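Local structure of Peptide/nickel transport system substrate-binding protein (Listeria monocytogenes serotype 1/2a, 5KZT) at residues A[301-305]-A[316-320]; A[383-387]-A[399-403]. The protein binds peptides outside the cell membrane as an OppA-type substrate-binding protein and probably delivers them to a peptide transporter. All blocks are in the same frame, centred on the assembly; numbering follows the deposited sequence.

Interaction 1. Residues A[301-305]-A[316-320]; sequences IDKQS and KPANN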
loop_
_atom_site.group_PDB
_atom_site.type_symbol
_atom_site.label_atom_id
_atom_site.label_comp_id
_atom_site.label_asym_id
_atom_site.label_seq_id
_atom_site.Cartn_x
_atom_site.Cartn_y
_atom_site.Cartn_z
ATOM N N ILE A 301 22.497 1.779 10.749
ATOM C CA ILE A 301 21.924 0.463 10.444
ATOM C C ILE A 301 22.595 -0.137 9.206
ATOM O O ILE A 301 22.478 0.380 8.093
ATOM C CB ILE A 301 20.396 0.519 10.284
ATOM C CG1 ILE A 301 19.756 1.021 11.587
ATOM C CG2 ILE A 301 19.824 -0.858 9.940
ATOM C CD1 ILE A 301 18.296 1.434 11.481
ATOM N N ASP A 302 23.303 -1.243 9.414
ATOM C CA ASP A 302 23.932 -1.975 8.323
ATOM C C ASP A 302 22.845 -2.595 7.450
ATOM O O ASP A 302 22.382 -3.715 7.712
ATOM C CB ASP A 302 24.886 -3.049 8.867
ATOM C CG ASP A 302 25.744 -3.681 7.779
ATOM O OD1 ASP A 302 25.425 -3.536 6.578
ATOM O OD2 ASP A 302 26.753 -4.315 8.121
ATOM N N LYS A 303 22.456 -1.877 6.401
ATOM C CA LYS A 303 21.321 -2.298 5.547
ATOM C C LYS A 303 21.634 -3.606 4.811
ATOM O O LYS A 303 20.755 -4.452 4.636
ATOM C CB LYS A 303 20.949 -1.241 4.510
ATOM C CG LYS A 303 20.794 0.173 5.044
ATOM C CD LYS A 303 20.224 1.103 3.999
ATOM C CE LYS A 303 20.346 2.548 4.452
ATOM N NZ LYS A 303 19.657 3.484 3.531
ATOM N N GLN A 304 22.882 -3.762 4.378
ATOM C CA GLN A 304 23.281 -4.963 3.645
ATOM C C GLN A 304 23.136 -6.186 4.531
ATOM O O GLN A 304 22.537 -7.187 4.123
ATOM C CB GLN A 304 24.715 -4.839 3.112
ATOM C CG GLN A 304 25.144 -5.962 2.167
ATOM C CD GLN A 304 24.330 -5.937 0.896
ATOM O OE1 GLN A 304 24.354 -4.940 0.172
ATOM N NE2 GLN A 304 23.578 -7.016 0.626
ATOM N N SER A 305 23.660 -6.091 5.752
ATOM C CA SER A 305 23.601 -7.187 6.708
ATOM C C SER A 305 22.156 -7.509 7.062
ATOM O O SER A 305 21.787 -8.681 7.123
ATOM C CB SER A 305 24.386 -6.848 7.973
ATOM O OG SER A 305 24.330 -7.917 8.879
ATOM N N LYS A 316 16.668 -6.270 -1.272
ATOM C CA LYS A 316 17.978 -5.624 -1.270
ATOM C C LYS A 316 17.950 -4.254 -0.607
ATOM O O LYS A 316 16.878 -3.674 -0.476
ATOM C CB LYS A 316 18.558 -5.558 -2.678
ATOM C CG LYS A 316 17.806 -4.732 -3.702
ATOM C CD LYS A 316 18.401 -5.038 -5.086
ATOM C CE LYS A 316 18.136 -3.916 -6.084
ATOM N NZ LYS A 316 16.774 -4.011 -6.664
ATOM N N PRO A 317 19.131 -3.775 -0.140
ATOM C CA PRO A 317 19.202 -2.465 0.498
ATOM C C PRO A 317 18.646 -1.365 -0.370
ATOM O O PRO A 317 18.775 -1.415 -1.591
ATOM C CB PRO A 317 20.698 -2.256 0.711
ATOM C CG PRO A 317 21.217 -3.633 0.886
ATOM C CD PRO A 317 20.460 -4.425 -0.142
ATOM N N ALA A 318 18.004 -0.400 0.283
ATOM C CA ALA A 318 17.428 0.761 -0.363
ATOM C C ALA A 318 18.163 1.982 0.156
ATOM O O ALA A 318 18.359 2.119 1.368
ATOM C CB ALA A 318 15.954 0.862 -0.024
ATOM N N ASN A 319 18.575 2.846 -0.766
ATOM C CA ASN A 319 19.122 4.172 -0.454
ATOM C C ASN A 319 18.316 5.269 -1.158
ATOM O O ASN A 319 18.811 6.382 -1.420
ATOM C CB ASN A 319 20.577 4.214 -0.872
ATOM C CG ASN A 319 21.410 3.172 -0.160
ATOM O OD1 ASN A 319 21.920 2.241 -0.777
ATOM N ND2 ASN A 319 21.544 3.311 1.130
ATOM N N ASN A 320 17.070 4.917 -1.484
ATOM C CA ASN A 320 16.083 5.780 -2.094
ATOM C C ASN A 320 14.706 5.365 -1.576
ATOM O O ASN A 320 14.444 4.177 -1.307
ATOM C CB ASN A 320 16.055 5.625 -3.604
ATOM C CG ASN A 320 17.377 5.958 -4.259
ATOM O OD1 ASN A 320 18.274 5.122 -4.307
ATOM N ND2 ASN A 320 17.501 7.183 -4.761
#
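The first turn of helix 303-311 packs against strand 316-317, which pairs antiparallel with strand 491-503 in the mixed sheet, and against the loop after it. Lys-303 carries the contact. Its CB rests on CB of Pro-317 at 3.9 Å, and beyond CG, which stands beside the backbone N and anti to the carbonyl carbon (chi1 -49°), the chain runs fully extended past the proline to Ala-318. There NZ donates to Ala-318 O at 2.9 Å, in the carbonyl plane with a C=O...N angle of 150°. The same ammonium group donates to the carbonyls of Pro-493 and Leu-344, so one lysine joins three backbone segments. On the next residue, Gln-304, the bent chain brings the amide to the CG-CD edge of the Pro-317 ring, with OE1 3.5 Å from Pro-317 CG; Asp-308 on the next helical turn takes its NE2. The helix start is fixed by Asp-302 as N-cap, whose OD1 accepts from Ser-305 N at 3.2 Å, met from above the carboxylate plane. Three carbonyl oxygens around Lys-303 NZ satisfy a buried ammonium group; the negative ends of these dipoles probably stabilise its charge, though none of the three is an ionic partner.

Interaction 2. Residues A[383-387]-A[399-403]; sequences SEFIQ and VKLKN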
loop_
_atom_site.group_PDB
_atom_site.type_symbol
_atom_site.label_atom_id
_atom_site.label_comp_id
_atom_site.label_asym_id
_atom_site.label_seq_id
_atom_site.Cartn_x
_atom_site.Cartn_y
_atom_site.Cartn_z
ATOM N N SER A 383 13.187 -6.403 14.266
ATOM C CA SER A 383 13.285 -5.467 15.390
ATOM C C SER A 383 14.480 -5.733 16.309
ATOM O O SER A 383 15.161 -4.787 16.739
ATOM C CB SER A 383 11.997 -5.498 16.191
ATOM O OG SER A 383 10.953 -4.907 15.424
ATOM N N GLU A 384 14.714 -7.000 16.620
ATOM C CA GLU A 384 15.884 -7.391 17.438
ATOM C C GLU A 384 17.212 -7.045 16.731
ATOM O O GLU A 384 18.160 -6.588 17.375
ATOM C CB GLU A 384 15.809 -8.883 17.849
ATOM C CG GLU A 384 14.938 -9.126 19.099
ATOM C CD GLU A 384 14.451 -10.569 19.303
ATOM O OE1 GLU A 384 14.127 -10.932 20.455
ATOM O OE2 GLU A 384 14.355 -11.352 18.329
ATOM N N PHE A 385 17.262 -7.214 15.411
ATOM C CA PHE A 385 18.431 -6.810 14.610
ATOM C C PHE A 385 18.678 -5.298 14.660
ATOM O O PHE A 385 19.801 -4.859 14.880
ATOM C CB PHE A 385 18.276 -7.273 13.153
ATOM C CG PHE A 385 19.486 -7.024 12.289
ATOM C CD1 PHE A 385 19.678 -5.788 11.668
ATOM C CD2 PHE A 385 20.413 -8.039 12.054
ATOM C CE1 PHE A 385 20.780 -5.559 10.860
ATOM C CE2 PHE A 385 21.513 -7.816 11.238
ATOM C CZ PHE A 385 21.702 -6.570 10.653
ATOM N N ILE A 386 17.623 -4.515 14.446
ATOM C CA ILE A 386 17.730 -3.061 14.476
ATOM C C ILE A 386 18.096 -2.566 15.880
ATOM O O ILE A 386 18.974 -1.713 16.025
ATOM C CB ILE A 386 16.439 -2.392 13.940
ATOM C CG1 ILE A 386 16.341 -2.637 12.436
ATOM C CG2 ILE A 386 16.432 -0.891 14.181
ATOM C CD1 ILE A 386 14.964 -2.467 11.889
ATOM N N GLN A 387 17.444 -3.111 16.902
ATOM C CA GLN A 387 17.810 -2.811 18.295
ATOM C C GLN A 387 19.319 -3.047 18.517
ATOM O O GLN A 387 20.027 -2.170 19.045
ATOM C CB GLN A 387 16.982 -3.661 19.253
ATOM C CG GLN A 387 17.380 -3.594 20.733
ATOM C CD GLN A 387 16.548 -4.534 21.588
ATOM O OE1 GLN A 387 16.641 -5.761 21.474
ATOM N NE2 GLN A 387 15.759 -3.968 22.471
ATOM N N VAL A 399 16.726 1.193 22.997
ATOM C CA VAL A 399 15.602 1.008 22.065
ATOM C C VAL A 399 14.666 -0.059 22.646
ATOM O O VAL A 399 15.065 -1.219 22.771
ATOM C CB VAL A 399 16.098 0.599 20.670
ATOM C CG1 VAL A 399 14.920 0.327 19.733
ATOM C CG2 VAL A 399 17.004 1.688 20.102
ATOM N N LYS A 400 13.459 0.351 23.054
ATOM C CA LYS A 400 12.412 -0.584 23.519
ATOM C C LYS A 400 11.715 -1.083 22.275
ATOM O O LYS A 400 11.507 -0.314 21.335
ATOM C CB LYS A 400 11.327 0.070 24.399
ATOM C CG LYS A 400 11.772 0.965 25.540
ATOM C CD LYS A 400 11.871 0.247 26.885
ATOM C CE LYS A 400 13.267 -0.328 27.109
ATOM N NZ LYS A 400 13.374 -1.125 28.361
ATOM N N LEU A 401 11.340 -2.355 22.271
ATOM C CA LEU A 401 10.652 -2.945 21.123
ATOM C C LEU A 401 9.149 -3.106 21.339
ATOM O O LEU A 401 8.710 -3.632 22.339
ATOM C CB LEU A 401 11.276 -4.296 20.774
ATOM C CG LEU A 401 12.740 -4.266 20.328
ATOM C CD1 LEU A 401 13.174 -5.659 19.909
ATOM C CD2 LEU A 401 12.942 -3.251 19.207
ATOM N N LYS A 402 8.366 -2.665 20.357
ATOM C CA LYS A 402 6.931 -2.872 20.326
ATOM C C LYS A 402 6.643 -3.605 19.017
ATOM O O LYS A 402 7.089 -3.173 17.951
ATOM C CB LYS A 402 6.244 -1.514 20.376
ATOM C CG LYS A 402 4.754 -1.532 20.574
ATOM C CD LYS A 402 4.258 -0.121 20.872
ATOM C CE LYS A 402 2.791 -0.103 21.238
ATOM N NZ LYS A 402 2.510 -0.804 22.522
ATOM N N ASN A 403 5.956 -4.737 19.108
ATOM C CA ASN A 403 5.704 -5.598 17.949
ATOM C C ASN A 403 4.229 -5.961 17.965
ATOM O O ASN A 403 3.825 -6.885 18.648
ATOM C CB ASN A 403 6.603 -6.846 17.977
ATOM C CG ASN A 403 8.050 -6.528 17.645
ATOM O OD1 ASN A 403 8.838 -6.226 18.521
ATOM N ND2 ASN A 403 8.398 -6.573 16.372
HETATM O O HOH W 1 9.963 -3.364 17.187
#
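Ser-383 OG accepts from Asn-403 ND2 at 3.2 Å and shares a weak hydrogen bond with Ala-379 O of its own helix. The bond from the asparagine is somewhat bent, with an N-H...O angle of 152°, and the hydroxyl is tilted from the Asn-403 amide plane. ND2 also donates to Asp-374 O, which ties this asparagine to the end of strand 367-374. Water 1 lies 3.0 Å from Lys-402 O and may bridge to the serine, but its 2.5 Å separation from Ser-383 OG is unusually short and therefore doubtful. One helical turn on, Gln-387 holds the strand at a second point. With CG anti to its backbone N (chi1 172°) and the chain extended beyond, it presents NE2 to Val-399 O at 2.9 Å; the carbonyl oxygen lies nearly in the amide plane and the bond is close to straight. Leu-401 packs against the helix between the two polar links: CD2 lies 3.7 Å from Ser-383 O, while CD1 touches Gln-387 OE1 at 3.8 Å and, at 4.0 Å, CG of Glu-384, whose side chain it crosses at about a right angle. The helix and strand segments run antiparallel (169°) with axes 9.2 Å apart, as expected of the helix and second strand in a right-handed beta-alpha-beta crossover, here strand 367-374, helix 377-393 and strand 397-404.

Interaction 1 closes before interaction 2 opens along the chain, and their centres lie about 17 Å apart on the same side of the chain's centre. Both reach one mixed sheet: strand 316-317 belongs to it beside 491-503, and strand 397-404 beside 367-374. Helices 303-311 and 377-393 make the bridge between them. The ring of Phe-385 abuts the first turn of helix 303-311, its CZ lying 3.4 Å from Ser-305 OG, and Ile-386 CG2 meets Ile-301 CD1 at 4.0 Å. Gln-389 adds a polar tie by accepting from Asp-302 N. Each contact thus seats a helix on or beside the sheet of this solute-binding fold, and the packing of Phe-385 and Ile-386 joins the two helical regions.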